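PDB 3QNK: putative lipoprotein from Bacteroides fragilis, which is of unknown function but, as a SusD-like outer-membrane protein, probably binds glycans for import into the cell. Local coordinates for residues D26-S32 with K83-C87; D73-W77 with E121-Y126; W386-R390 with A448-Q452. All blocks are in the same frame, centred on the assembly; numbering follows the deposited sequence.

Contact 1: D26-S32 with K83-C87; sequences DLYSEIS and KVRKC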
ATOM      1  N   ASP B  26      11.841  12.437   6.703  1.00 64.42           N
ATOM      2  CA  ASP B  26      11.138  11.350   6.023  1.00 61.87           C
ATOM      3  C   ASP B  26      10.433  10.466   7.037  1.00 61.85           C
ATOM      4  O   ASP B  26       9.320  10.002   6.773  1.00 58.67           O
ATOM      5  CB  ASP B  26      12.108  10.536   5.167  1.00 64.76           C
ATOM      6  CG  ASP B  26      11.454   9.470   4.311  1.00 74.90           C
ATOM      7  OD1 ASP B  26      10.539   9.816   3.538  1.00 76.75           O
ATOM      8  OD2 ASP B  26      11.907   8.293   4.369  1.00 77.15           O
ATOM      9  N   LEU B  27      11.071  10.248   8.210  1.00 59.19           N
ATOM     10  CA  LEU B  27      10.493   9.430   9.276  1.00 57.84           C
ATOM     11  C   LEU B  27       9.283  10.137   9.877  1.00 60.18           C
ATOM     12  O   LEU B  27       8.279   9.485  10.162  1.00 59.96           O
ATOM     13  CB  LEU B  27      11.524   9.077  10.360  1.00 58.52           C
ATOM     14  CG  LEU B  27      12.681   8.182   9.944  1.00 63.82           C
ATOM     15  CD1 LEU B  27      13.748   8.150  11.012  1.00 65.03           C
ATOM     16  CD2 LEU B  27      12.223   6.790   9.695  1.00 63.04           C
ATOM     17  N   TYR B  28       9.348  11.460  10.018  1.00 56.32           N
ATOM     18  CA  TYR B  28       8.201  12.229  10.502  1.00 55.83           C
ATOM     19  C   TYR B  28       7.079  12.174   9.469  1.00 62.47           C
ATOM     20  O   TYR B  28       5.911  12.077   9.841  1.00 63.10           O
ATOM     21  CB  TYR B  28       8.579  13.693  10.781  1.00 56.61           C
ATOM     22  CG  TYR B  28       9.170  13.956  12.149  1.00 55.64           C
ATOM     23  CD1 TYR B  28       8.350  14.080  13.274  1.00 55.92           C
ATOM     24  CD2 TYR B  28      10.538  14.181  12.310  1.00 56.16           C
ATOM     25  CE1 TYR B  28       8.886  14.370  14.533  1.00 55.37           C
ATOM     26  CE2 TYR B  28      11.087  14.451  13.565  1.00 56.67           C
ATOM     27  CZ  TYR B  28      10.257  14.558  14.673  1.00 63.34           C
ATOM     28  OH  TYR B  28      10.798  14.824  15.915  1.00 64.55           O
ATOM     29  N   SER B  29       7.439  12.198   8.167  1.00 59.98           N
ATOM     30  CA  SER B  29       6.479  12.148   7.058  1.00 59.45           C
ATOM     31  C   SER B  29       5.728  10.797   7.036  1.00 64.51           C
ATOM     32  O   SER B  29       4.644  10.703   6.454  1.00 65.33           O
ATOM     33  CB  SER B  29       7.173  12.434   5.724  1.00 62.27           C
ATOM     34  OG  SER B  29       7.321  11.286   4.904  1.00 72.06           O
ATOM     35  N   GLU B  30       6.279   9.778   7.722  1.00 60.96           N
ATOM     36  CA  GLU B  30       5.658   8.463   7.831  1.00 59.54           C
ATOM     37  C   GLU B  30       4.509   8.467   8.840  1.00 63.16           C
ATOM     38  O   GLU B  30       3.805   7.468   8.936  1.00 63.99           O
ATOM     39  CB  GLU B  30       6.686   7.382   8.188  1.00 60.83           C
ATOM     40  CG  GLU B  30       7.571   6.959   7.027  1.00 67.67           C
ATOM     41  CD  GLU B  30       6.923   6.370   5.791  1.00 74.57           C
ATOM     42  OE1 GLU B  30       5.779   5.867   5.879  1.00 72.72           O
ATOM     43  OE2 GLU B  30       7.585   6.389   4.729  1.00 67.16           O
ATOM     44  N   ILE B  31       4.293   9.574   9.574  1.00 58.46           N
ATOM     45  CA  ILE B  31       3.162   9.658  10.498  1.00 56.83           C
ATOM     46  C   ILE B  31       1.899   9.732   9.633  1.00 63.57           C
ATOM     47  O   ILE B  31       1.785  10.626   8.777  1.00 64.89           O
ATOM     48  CB  ILE B  31       3.266  10.847  11.495  1.00 58.52           C
ATOM     49  CG1 ILE B  31       4.476  10.712  12.421  1.00 57.62           C
ATOM     50  CG2 ILE B  31       1.960  10.989  12.303  1.00 57.26           C
ATOM     51  CD1 ILE B  31       4.857  12.034  13.088  1.00 60.84           C
ATOM     52  N   SER B  32       0.990   8.769   9.817  1.00 59.81           N
ATOM     53  CA  SER B  32      -0.243   8.718   9.024  1.00 59.58           C
ATOM     54  C   SER B  32      -1.448   9.198   9.817  1.00 63.02           C
ATOM     55  O   SER B  32      -1.565   8.915  11.019  1.00 63.07           O
ATOM     56  CB  SER B  32      -0.508   7.295   8.545  1.00 62.17           C
ATOM     57  OG  SER B  32       0.566   6.815   7.765  1.00 73.37           O
ATOM     58  N   LYS B  83       7.617   1.452   8.081  1.00 55.34           N
ATOM     59  CA  LYS B  83       7.934   2.630   8.897  1.00 53.31           C
ATOM     60  C   LYS B  83       8.970   2.265   9.934  1.00 58.92           C
ATOM     61  O   LYS B  83       9.961   2.981  10.107  1.00 60.33           O
ATOM     62  CB  LYS B  83       6.668   3.193   9.574  1.00 52.21           C
ATOM     63  CG  LYS B  83       5.581   3.605   8.611  1.00 49.47           C
ATOM     64  CD  LYS B  83       4.419   4.217   9.383  1.00 51.17           C
ATOM     65  CE  LYS B  83       3.163   4.247   8.557  1.00 56.88           C
ATOM     66  NZ  LYS B  83       3.201   5.267   7.455  1.00 56.59           N
ATOM     67  N   VAL B  84       8.758   1.116  10.598  1.00 55.72           N
ATOM     68  CA  VAL B  84       9.666   0.595  11.618  1.00 55.15           C
ATOM     69  C   VAL B  84      11.000   0.253  10.952  1.00 59.39           C
ATOM     70  O   VAL B  84      12.037   0.608  11.505  1.00 60.82           O
ATOM     71  CB  VAL B  84       9.055  -0.595  12.391  1.00 57.11           C
ATOM     72  CG1 VAL B  84      10.122  -1.348  13.179  1.00 58.02           C
ATOM     73  CG2 VAL B  84       7.942  -0.125  13.322  1.00 55.18           C
ATOM     74  N   ARG B  85      10.977  -0.364   9.745  1.00 54.61           N
ATOM     75  CA  ARG B  85      12.210  -0.709   9.022  1.00 54.60           C
ATOM     76  C   ARG B  85      13.089   0.545   8.824  1.00 59.24           C
ATOM     77  O   ARG B  85      14.296   0.481   9.076  1.00 61.25           O
ATOM     78  CB  ARG B  85      11.901  -1.388   7.687  1.00 51.05           C
ATOM     79  CG  ARG B  85      13.143  -1.912   6.957  1.00 56.98           C
ATOM     80  CD  ARG B  85      12.811  -2.545   5.616  1.00 61.41           C
ATOM     81  NE  ARG B  85      13.977  -3.217   5.049  1.00 71.37           N
ATOM     82  CZ  ARG B  85      14.748  -2.704   4.096  1.00 93.02           C
ATOM     83  NH1 ARG B  85      14.477  -1.512   3.588  1.00 86.54           N
ATOM     84  NH2 ARG B  85      15.801  -3.378   3.650  1.00 86.09           N
ATOM     85  N   LYS B  86      12.467   1.687   8.443  1.00 53.36           N
ATOM     86  CA  LYS B  86      13.142   2.963   8.226  1.00 53.18           C
ATOM     87  C   LYS B  86      13.770   3.488   9.522  1.00 58.39           C
ATOM     88  O   LYS B  86      14.862   4.046   9.464  1.00 58.40           O
ATOM     89  CB  LYS B  86      12.176   3.985   7.635  1.00 55.53           C
ATOM     90  CG  LYS B  86      11.739   3.694   6.196  1.00 61.99           C
ATOM     91  CD  LYS B  86      10.905   4.844   5.649  1.00 58.39           C
ATOM     92  CE  LYS B  86      10.567   4.673   4.191  1.00 70.08           C
ATOM     93  NZ  LYS B  86      10.125   5.957   3.590  1.00 80.94           N
ATOM     94  N   CYS B  87      13.128   3.262  10.690  1.00 57.62           N
ATOM     95  CA  CYS B  87      13.670   3.659  12.007  1.00 60.00           C
ATOM     96  C   CYS B  87      14.894   2.838  12.343  1.00 65.19           C
ATOM     97  O   CYS B  87      15.925   3.408  12.721  1.00 67.32           O
ATOM     98  CB  CYS B  87      12.632   3.522  13.112  1.00 60.96           C
ATOM     99  SG  CYS B  87      11.188   4.596  12.924  1.00 65.15           S
TER
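The flat carboxylate of Glu30 lies between two lysines of the facing helix and gives one oxygen to each. Lys83 NZ lies 3.1 Å from Glu30 OE1, almost in line with the bond from the carboxylate carbon. Lys86 NZ reaches Glu30 OE2 on the anti side at 2.8 Å, 24° out of the carboxylate plane. The second carboxylate, that of Asp26, uses OD2 alone: Lys86 NZ sits 3.0 Å from Asp26 OD2 on the syn side, again clearly off the plane. Lys86 thus bridges two acids four residues apart in the chain, and the four charged residues form a single salt-bridge network.

Chain shape explains who meets whom. Lys86 is extended beyond CG and crosses both acids at about a right angle, so that its ammonium arrives between them. Lys83 runs straight as far as CE and then bends (chi4 -72°), which turns NZ toward the main chain at Glu30. There Lys83 NZ donates to Glu30 O at 2.7 Å, in the carbonyl plane and on a lone pair, and to Ser32 OG at 3.1 Å. Three acceptors therefore grip this ammonium, one of them a main-chain carbonyl.

The apolar part is small: Leu27 CD2 packs 3.5 Å from Lys86 CB and 4.0 Å from Cys87 SG. Lys83 also makes a cation-pi contact with Tyr80, and Lys86 O accepts a hydrogen bond from Tyr23 OH.

The contact joins helix 17-29 to helix 76-93 in the alpha-alpha superhelix. Helix 101-126 backs both, through Leu114 on Leu27 and Phe118 on Cys87, while Ile31 leans on Phe240 and Val242 of strand 238-244, and Ile8 of the second subunit packs on Asp26.

Contact 2: D73-W77 with E121-Y126; sequences DDDVW and EMVKRY. With PO4 (phosphate ion), chain F.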
ATOM      1  N   ASP B  73      -8.096  -4.003   8.889  1.00 51.81           N
ATOM      2  CA  ASP B  73      -7.046  -3.550   9.813  1.00 51.05           C
ATOM      3  C   ASP B  73      -6.442  -2.232   9.370  1.00 54.61           C
ATOM      4  O   ASP B  73      -5.554  -1.702  10.040  1.00 53.71           O
ATOM      5  CB  ASP B  73      -5.946  -4.625   9.918  1.00 52.62           C
ATOM      6  CG  ASP B  73      -5.161  -4.926   8.649  1.00 54.40           C
ATOM      7  OD1 ASP B  73      -5.734  -4.768   7.538  1.00 52.58           O
ATOM      8  OD2 ASP B  73      -3.966  -5.316   8.765  1.00 57.94           O
ATOM      9  N   ASP B  74      -6.937  -1.702   8.233  1.00 53.30           N
ATOM     10  CA  ASP B  74      -6.529  -0.442   7.613  1.00 53.66           C
ATOM     11  C   ASP B  74      -5.075  -0.529   7.154  1.00 59.92           C
ATOM     12  O   ASP B  74      -4.372   0.487   7.130  1.00 63.94           O
ATOM     13  CB  ASP B  74      -6.749   0.738   8.586  1.00 55.70           C
ATOM     14  CG  ASP B  74      -8.120   0.767   9.254  1.00 65.09           C
ATOM     15  OD1 ASP B  74      -9.131   0.410   8.573  1.00 67.20           O
ATOM     16  OD2 ASP B  74      -8.188   1.151  10.450  1.00 60.21           O
ATOM     17  N   ASP B  75      -4.617  -1.759   6.820  1.00 53.39           N
ATOM     18  CA  ASP B  75      -3.276  -2.121   6.337  1.00 52.53           C
ATOM     19  C   ASP B  75      -2.193  -1.704   7.303  1.00 53.71           C
ATOM     20  O   ASP B  75      -1.046  -1.472   6.875  1.00 53.22           O
ATOM     21  CB  ASP B  75      -3.024  -1.500   4.948  1.00 55.62           C
ATOM     22  CG  ASP B  75      -4.008  -1.953   3.877  1.00 69.96           C
ATOM     23  OD1 ASP B  75      -4.022  -3.163   3.554  1.00 72.47           O
ATOM     24  OD2 ASP B  75      -4.720  -1.090   3.322  1.00 79.94           O
ATOM     25  N   VAL B  76      -2.538  -1.616   8.617  1.00 48.47           N
ATOM     26  CA  VAL B  76      -1.588  -1.152   9.629  1.00 47.78           C
ATOM     27  C   VAL B  76      -0.392  -2.133   9.763  1.00 53.73           C
ATOM     28  O   VAL B  76       0.741  -1.666   9.774  1.00 54.00           O
ATOM     29  CB  VAL B  76      -2.255  -0.787  10.970  1.00 49.45           C
ATOM     30  CG1 VAL B  76      -1.215  -0.589  12.095  1.00 48.70           C
ATOM     31  CG2 VAL B  76      -3.062   0.497  10.797  1.00 48.99           C
ATOM     32  N   TRP B  77      -0.636  -3.453   9.792  1.00 51.62           N
ATOM     33  CA  TRP B  77       0.435  -4.443   9.881  1.00 53.46           C
ATOM     34  C   TRP B  77       1.444  -4.283   8.704  1.00 60.08           C
ATOM     35  O   TRP B  77       2.644  -4.120   8.948  1.00 63.32           O
ATOM     36  CB  TRP B  77      -0.156  -5.864   9.919  1.00 52.46           C
ATOM     37  CG  TRP B  77       0.852  -6.941  10.210  1.00 53.86           C
ATOM     38  CD1 TRP B  77       1.756  -7.473   9.343  1.00 57.25           C
ATOM     39  CD2 TRP B  77       1.014  -7.655  11.448  1.00 53.42           C
ATOM     40  NE1 TRP B  77       2.457  -8.489   9.952  1.00 57.01           N
ATOM     41  CE2 TRP B  77       2.036  -8.614  11.247  1.00 57.70           C
ATOM     42  CE3 TRP B  77       0.408  -7.565  12.717  1.00 53.53           C
ATOM     43  CZ2 TRP B  77       2.484  -9.463  12.270  1.00 57.03           C
ATOM     44  CZ3 TRP B  77       0.850  -8.405  13.728  1.00 55.30           C
ATOM     45  CH2 TRP B  77       1.876  -9.344  13.500  1.00 56.72           C
ATOM     46  N   GLU B 121       0.844   2.048  17.371  1.00 49.05           N
ATOM     47  CA  GLU B 121      -0.285   1.946  16.430  1.00 48.51           C
ATOM     48  C   GLU B 121      -0.628   0.499  16.104  1.00 54.18           C
ATOM     49  O   GLU B 121      -1.805   0.167  15.924  1.00 56.41           O
ATOM     50  CB  GLU B 121      -0.029   2.688  15.121  1.00 50.21           C
ATOM     51  CG  GLU B 121      -0.680   4.057  15.083  1.00 65.57           C
ATOM     52  CD  GLU B 121      -2.154   4.153  15.437  1.00 90.92           C
ATOM     53  OE1 GLU B 121      -2.953   3.415  14.821  1.00 62.32           O
ATOM     54  OE2 GLU B 121      -2.514   4.984  16.305  1.00 96.14           O
HETATM   55  N   MSE B 122       0.390  -0.362  16.052  1.00 48.52           N
HETATM   56  CA  MSE B 122       0.205  -1.779  15.784  1.00 46.46           C
HETATM   57  C   MSE B 122      -0.291  -2.499  17.026  1.00 50.95           C
HETATM   58  O   MSE B 122      -1.285  -3.221  16.953  1.00 51.85           O
HETATM   59  CB  MSE B 122       1.514  -2.404  15.286  1.00 48.46           C
HETATM   60  CG  MSE B 122       1.908  -1.914  13.898  1.00 54.27           C
HETATM   61 SE   MSE B 122       3.322  -2.976  13.163  0.75 60.13          SE
HETATM   62  CE  MSE B 122       4.741  -2.085  13.886  1.00 57.16           C
ATOM     63  N   VAL B 123       0.389  -2.301  18.164  1.00 47.00           N
ATOM     64  CA  VAL B 123       0.069  -2.966  19.431  1.00 45.85           C
ATOM     65  C   VAL B 123      -1.346  -2.644  19.891  1.00 48.58           C
ATOM     66  O   VAL B 123      -2.056  -3.578  20.279  1.00 49.59           O
ATOM     67  CB  VAL B 123       1.130  -2.681  20.529  1.00 49.08           C
ATOM     68  CG1 VAL B 123       0.729  -3.275  21.875  1.00 47.36           C
ATOM     69  CG2 VAL B 123       2.477  -3.237  20.101  1.00 49.76           C
ATOM     70  N   LYS B 124      -1.792  -1.365  19.799  1.00 44.23           N
ATOM     71  CA  LYS B 124      -3.154  -0.987  20.225  1.00 42.17           C
ATOM     72  C   LYS B 124      -4.247  -1.731  19.387  1.00 47.37           C
ATOM     73  O   LYS B 124      -5.374  -1.856  19.846  1.00 48.96           O
ATOM     74  CB  LYS B 124      -3.373   0.547  20.241  1.00 41.36           C
ATOM     75  CG  LYS B 124      -3.289   1.243  18.887  1.00 50.34           C
ATOM     76  CD  LYS B 124      -3.803   2.695  18.954  1.00 46.88           C
ATOM     77  CE  LYS B 124      -2.787   3.735  19.368  1.00 50.11           C
ATOM     78  NZ  LYS B 124      -3.450   4.925  20.003  1.00 70.60           N
ATOM     79  N   ARG B 125      -3.889  -2.294  18.233  1.00 42.82           N
ATOM     80  CA  ARG B 125      -4.787  -2.981  17.318  1.00 41.69           C
ATOM     81  C   ARG B 125      -4.705  -4.489  17.442  1.00 48.27           C
ATOM     82  O   ARG B 125      -5.693  -5.122  17.811  1.00 48.34           O
ATOM     83  CB  ARG B 125      -4.486  -2.573  15.858  1.00 39.91           C
ATOM     84  CG  ARG B 125      -4.901  -1.161  15.494  1.00 51.13           C
ATOM     85  CD  ARG B 125      -4.445  -0.844  14.095  1.00 62.41           C
ATOM     86  NE  ARG B 125      -5.453  -0.144  13.289  1.00 69.35           N
ATOM     87  CZ  ARG B 125      -5.558   1.179  13.225  1.00 74.44           C
ATOM     88  NH1 ARG B 125      -4.763   1.947  13.948  1.00 63.77           N
ATOM     89  NH2 ARG B 125      -6.475   1.743  12.453  1.00 60.69           N
ATOM     90  N   TYR B 126      -3.527  -5.065  17.125  1.00 46.40           N
ATOM     91  CA  TYR B 126      -3.294  -6.514  17.094  1.00 47.23           C
ATOM     92  C   TYR B 126      -2.865  -7.135  18.444  1.00 53.43           C
ATOM     93  O   TYR B 126      -2.973  -8.353  18.595  1.00 55.77           O
ATOM     94  CB  TYR B 126      -2.219  -6.843  16.036  1.00 48.32           C
ATOM     95  CG  TYR B 126      -2.456  -6.199  14.680  1.00 47.96           C
ATOM     96  CD1 TYR B 126      -3.306  -6.783  13.746  1.00 48.95           C
ATOM     97  CD2 TYR B 126      -1.813  -5.017  14.324  1.00 48.35           C
ATOM     98  CE1 TYR B 126      -3.529  -6.196  12.501  1.00 47.34           C
ATOM     99  CE2 TYR B 126      -2.016  -4.432  13.075  1.00 48.67           C
ATOM    100  CZ  TYR B 126      -2.880  -5.022  12.170  1.00 49.72           C
ATOM    101  OH  TYR B 126      -3.064  -4.461  10.932  1.00 44.20           O
TER
HETATM  102  P   PO4 F 601      -4.035   5.653  11.616  1.00107.86           P
HETATM  103  O1  PO4 F 601      -5.069   4.579  12.232  1.00113.93           O
HETATM  104  O2  PO4 F 601      -3.295   5.082  10.275  1.00111.07           O
HETATM  105  O3  PO4 F 601      -4.729   7.125  11.547  1.00112.31           O
HETATM  106  O4  PO4 F 601      -2.873   5.892  12.659  1.00115.80           O
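Asp73 meets Tyr126 first: Tyr126 OH donates to Asp73 OD2 at 2.5 Å, a length shorter than usual and doubtful at this resolution, with the oxygen at the ring's edge and the carboxylate plane turned 76° from the ring. The CG of Asp73 sits between its own backbone N and carbonyl carbon, and this rotamer (chi1 64°) carries the carboxylate to the tyrosine.

Asp74 follows at a corner of the type I' turn that runs from Asp73 to Val76. Its OD2 receives Arg125 NH2 at 2.7 Å through the anti lone pair, in the guanidinium plane; the other oxygen, OD1, is engaged by Arg42. A different edge, between NH1 and NH2, faces a phosphate ion, probably from the crystallisation liquor, whose O1 accepts from both nitrogens, and Glu121 OE1 holds NH1 in a salt bridge. Two carboxylates and the phosphate hold the edges of this group, and Val76 lies over one face.

Val76 places CG2 over the centre of that face, 3.5 Å from Arg125 CZ. Its CG1 lies 3.8 Å from CG of Met122, present as selenomethionine, so the valine fits as a knob among Glu121, Met122, Arg125 and Tyr126.

Trp77 ends the segment with a T-shaped stack: its six-membered ring turns an edge to the face of Tyr126, with centroids 5.1 Å apart and planes at 87°. Trp77 N donates to Tyr126 OH at 2.9 Å, which makes that hydroxyl both donor to Asp73 and acceptor from Trp77.

The contact binds the first turn of helix 76-93 to the last turn of helix 101-126. Tyr455 of helix 453-460 touches Glu121 and Arg125, and helix 149-166 packs on the neighbouring Val123.

Contact 3: W386-R390 with A448-Q452; sequences WIILR and AFEEQ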
ATOM      1  N   TRP B 386      -4.029  18.196  13.100  1.00 57.92           N
ATOM      2  CA  TRP B 386      -4.295  16.948  13.813  1.00 55.61           C
ATOM      3  C   TRP B 386      -3.446  16.892  15.075  1.00 56.19           C
ATOM      4  O   TRP B 386      -2.230  16.733  14.987  1.00 57.88           O
ATOM      5  CB  TRP B 386      -4.041  15.727  12.904  1.00 53.86           C
ATOM      6  CG  TRP B 386      -4.545  14.446  13.494  1.00 53.52           C
ATOM      7  CD1 TRP B 386      -3.803  13.353  13.840  1.00 56.22           C
ATOM      8  CD2 TRP B 386      -5.906  14.143  13.854  1.00 52.20           C
ATOM      9  NE1 TRP B 386      -4.619  12.378  14.386  1.00 54.81           N
ATOM     10  CE2 TRP B 386      -5.912  12.846  14.417  1.00 55.53           C
ATOM     11  CE3 TRP B 386      -7.111  14.871  13.814  1.00 53.08           C
ATOM     12  CZ2 TRP B 386      -7.082  12.246  14.895  1.00 54.08           C
ATOM     13  CZ3 TRP B 386      -8.265  14.283  14.310  1.00 53.86           C
ATOM     14  CH2 TRP B 386      -8.252  12.974  14.812  1.00 53.85           C
ATOM     15  N   ILE B 387      -4.082  17.077  16.235  1.00 48.80           N
ATOM     16  CA  ILE B 387      -3.380  17.094  17.519  1.00 48.24           C
ATOM     17  C   ILE B 387      -3.394  15.693  18.123  1.00 52.00           C
ATOM     18  O   ILE B 387      -4.399  15.248  18.709  1.00 52.66           O
ATOM     19  CB  ILE B 387      -3.939  18.159  18.477  1.00 50.17           C
ATOM     20  CG1 ILE B 387      -3.980  19.527  17.759  1.00 51.59           C
ATOM     21  CG2 ILE B 387      -3.097  18.194  19.744  1.00 49.57           C
ATOM     22  CD1 ILE B 387      -4.846  20.591  18.419  1.00 62.20           C
ATOM     23  N   ILE B 388      -2.262  15.009  17.974  1.00 48.01           N
ATOM     24  CA  ILE B 388      -2.077  13.645  18.464  1.00 47.43           C
ATOM     25  C   ILE B 388      -1.994  13.690  20.000  1.00 50.74           C
ATOM     26  O   ILE B 388      -2.621  12.879  20.650  1.00 52.03           O
ATOM     27  CB  ILE B 388      -0.847  12.960  17.767  1.00 50.95           C
ATOM     28  CG1 ILE B 388      -1.084  12.864  16.227  1.00 51.23           C
ATOM     29  CG2 ILE B 388      -0.599  11.568  18.334  1.00 50.98           C
ATOM     30  CD1 ILE B 388       0.145  12.707  15.346  1.00 53.69           C
ATOM     31  N   LEU B 389      -1.300  14.663  20.574  1.00 47.13           N
ATOM     32  CA  LEU B 389      -1.199  14.773  22.023  1.00 47.22           C
ATOM     33  C   LEU B 389      -1.486  16.219  22.498  1.00 52.56           C
ATOM     34  O   LEU B 389      -0.808  17.166  22.077  1.00 51.96           O
ATOM     35  CB  LEU B 389       0.185  14.301  22.521  1.00 48.16           C
ATOM     36  CG  LEU B 389       0.645  12.862  22.206  1.00 50.76           C
ATOM     37  CD1 LEU B 389       2.168  12.731  22.437  1.00 52.11           C
ATOM     38  CD2 LEU B 389      -0.083  11.858  23.070  1.00 46.23           C
ATOM     39  N   ARG B 390      -2.524  16.357  23.359  1.00 49.05           N
ATOM     40  CA  ARG B 390      -2.997  17.583  24.020  1.00 49.31           C
ATOM     41  C   ARG B 390      -2.749  17.524  25.527  1.00 53.92           C
ATOM     42  O   ARG B 390      -2.870  16.444  26.120  1.00 53.10           O
ATOM     43  CB  ARG B 390      -4.502  17.726  23.824  1.00 47.18           C
ATOM     44  CG  ARG B 390      -5.011  18.418  22.583  1.00 52.84           C
ATOM     45  CD  ARG B 390      -6.498  18.057  22.438  1.00 50.06           C
ATOM     46  NE  ARG B 390      -7.263  18.694  23.497  1.00 58.51           N
ATOM     47  CZ  ARG B 390      -8.480  18.362  23.886  1.00 66.49           C
ATOM     48  NH1 ARG B 390      -9.132  17.380  23.287  1.00 46.62           N
ATOM     49  NH2 ARG B 390      -9.071  19.030  24.857  1.00 60.28           N
ATOM     50  N   ALA B 448     -13.808  13.315  22.121  1.00 40.83           N
ATOM     51  CA  ALA B 448     -14.682  12.893  21.030  1.00 39.87           C
ATOM     52  C   ALA B 448     -14.068  13.324  19.685  1.00 45.84           C
ATOM     53  O   ALA B 448     -13.553  14.431  19.584  1.00 47.21           O
ATOM     54  CB  ALA B 448     -16.074  13.481  21.208  1.00 40.04           C
ATOM     55  N   PHE B 449     -14.047  12.430  18.691  1.00 42.01           N
ATOM     56  CA  PHE B 449     -13.556  12.665  17.313  1.00 41.22           C
ATOM     57  C   PHE B 449     -12.067  12.874  17.273  1.00 48.98           C
ATOM     58  O   PHE B 449     -11.546  13.424  16.296  1.00 50.77           O
ATOM     59  CB  PHE B 449     -14.311  13.802  16.584  1.00 41.83           C
ATOM     60  CG  PHE B 449     -15.789  13.568  16.726  1.00 42.27           C
ATOM     61  CD1 PHE B 449     -16.378  12.417  16.196  1.00 44.17           C
ATOM     62  CD2 PHE B 449     -16.570  14.405  17.528  1.00 42.14           C
ATOM     63  CE1 PHE B 449     -17.731  12.139  16.414  1.00 43.92           C
ATOM     64  CE2 PHE B 449     -17.911  14.111  17.769  1.00 44.29           C
ATOM     65  CZ  PHE B 449     -18.492  12.997  17.184  1.00 42.53           C
ATOM     66  N   GLU B 450     -11.366  12.367  18.294  1.00 45.53           N
ATOM     67  CA  GLU B 450      -9.905  12.469  18.354  1.00 45.37           C
ATOM     68  C   GLU B 450      -9.268  11.096  18.328  1.00 51.11           C
ATOM     69  O   GLU B 450      -8.178  10.931  18.852  1.00 51.34           O
ATOM     70  CB  GLU B 450      -9.461  13.264  19.568  1.00 46.08           C
ATOM     71  CG  GLU B 450      -9.621  14.755  19.350  1.00 50.33           C
ATOM     72  CD  GLU B 450      -9.121  15.553  20.532  1.00 60.99           C
ATOM     73  OE1 GLU B 450      -7.931  15.951  20.537  1.00 65.28           O
ATOM     74  OE2 GLU B 450      -9.906  15.702  21.494  1.00 47.24           O
ATOM     75  N   GLU B 451      -9.942  10.125  17.689  1.00 49.51           N
ATOM     76  CA  GLU B 451      -9.482   8.750  17.470  1.00 50.76           C
ATOM     77  C   GLU B 451      -9.135   8.014  18.786  1.00 57.09           C
ATOM     78  O   GLU B 451      -8.178   7.229  18.814  1.00 60.38           O
ATOM     79  CB  GLU B 451      -8.280   8.718  16.483  1.00 52.55           C
ATOM     80  CG  GLU B 451      -8.363   7.556  15.506  1.00 68.94           C
ATOM     81  CD  GLU B 451      -7.201   7.309  14.551  1.00 97.44           C
ATOM     82  OE1 GLU B 451      -6.635   8.297  14.007  1.00 71.22           O
ATOM     83  OE2 GLU B 451      -6.915   6.110  14.295  1.00 87.41           O
ATOM     84  N   GLN B 452      -9.942   8.200  19.851  1.00 51.08           N
ATOM     85  CA  GLN B 452      -9.658   7.507  21.116  1.00 49.82           C
ATOM     86  C   GLN B 452     -10.765   6.573  21.568  1.00 51.32           C
ATOM     87  O   GLN B 452     -10.477   5.560  22.175  1.00 50.89           O
ATOM     88  CB  GLN B 452      -9.398   8.528  22.231  1.00 51.96           C
ATOM     89  CG  GLN B 452      -8.016   9.153  22.229  1.00 54.31           C
ATOM     90  CD  GLN B 452      -7.460   9.257  23.615  1.00 80.32           C
ATOM     91  OE1 GLN B 452      -7.473   8.296  24.432  1.00 80.75           O
ATOM     92  NE2 GLN B 452      -6.862  10.397  23.859  1.00 64.90           N
TER
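Charge pairing comes first: Arg390 and Glu450 form a salt bridge, Arg390 NH1 lying 2.6 Å from Glu450 OE2. The carboxylate sits at the guanidinium edge and the two flat groups are nearly coplanar, 19° apart, but the N-H points poorly at its acceptor (115°), so the hydrogen bond itself is weak. Glu450 OE1 instead lies beside the aliphatic chain, 3.2 Å from Arg390 CD. The arginine is bent at chi3 (69°), whereas the glutamate is extended beyond CG and reaches across to it at about a right angle. Arg390 NH2 is taken by Glu446 in a further salt bridge, so two acids share this buried cation.

Contacts of the indole make up the second group. Trp386 meets the loop with its far edge: CH2 is 3.6 Å from Phe449 O, and CZ2 is 4.1 Å from Glu451 CB, both partners lying near the ring plane. Glu450 CA comes within 3.9 Å of CH2 at an oblique angle. Trp364 ties the same two sides together, giving NE1 to Phe449 O and packing edge-to-face with Trp386.

The contact thus ties the loop between helices 432-446 and 453-460 to the outer strands of a small antiparallel sheet in the SusD family region. Strand 238-244 lies between 384-387 and 389-390, and Ile388 and Leu389 both face its Phe240 in a classic beta bulge; helix 181-194 supports Leu389.

From the N terminus, the segments of the first two contacts alternate along the chain: 26-32, 73-77, 83-87, 121-126. Contact 1 closes at 83-87 while contact 2, opened at 73-77, closes only at 121-126. The two loops therefore cross along the chain, and both draw on helix 76-93; Val84 CG2 and Met122 CE touch at 3.8 Å between them. Together they bind helices 17-29, 76-93 and 101-126. Contact 3 follows in series, closing a largely helical excursion between 386-390 and 448-452 in the later, SusD family part of the chain. It meets contact 1 through packing of Ile31 against Ile388, joining the N-terminal helices to the small sheet, and approaches contact 2 to about 5 Å between nearest atoms.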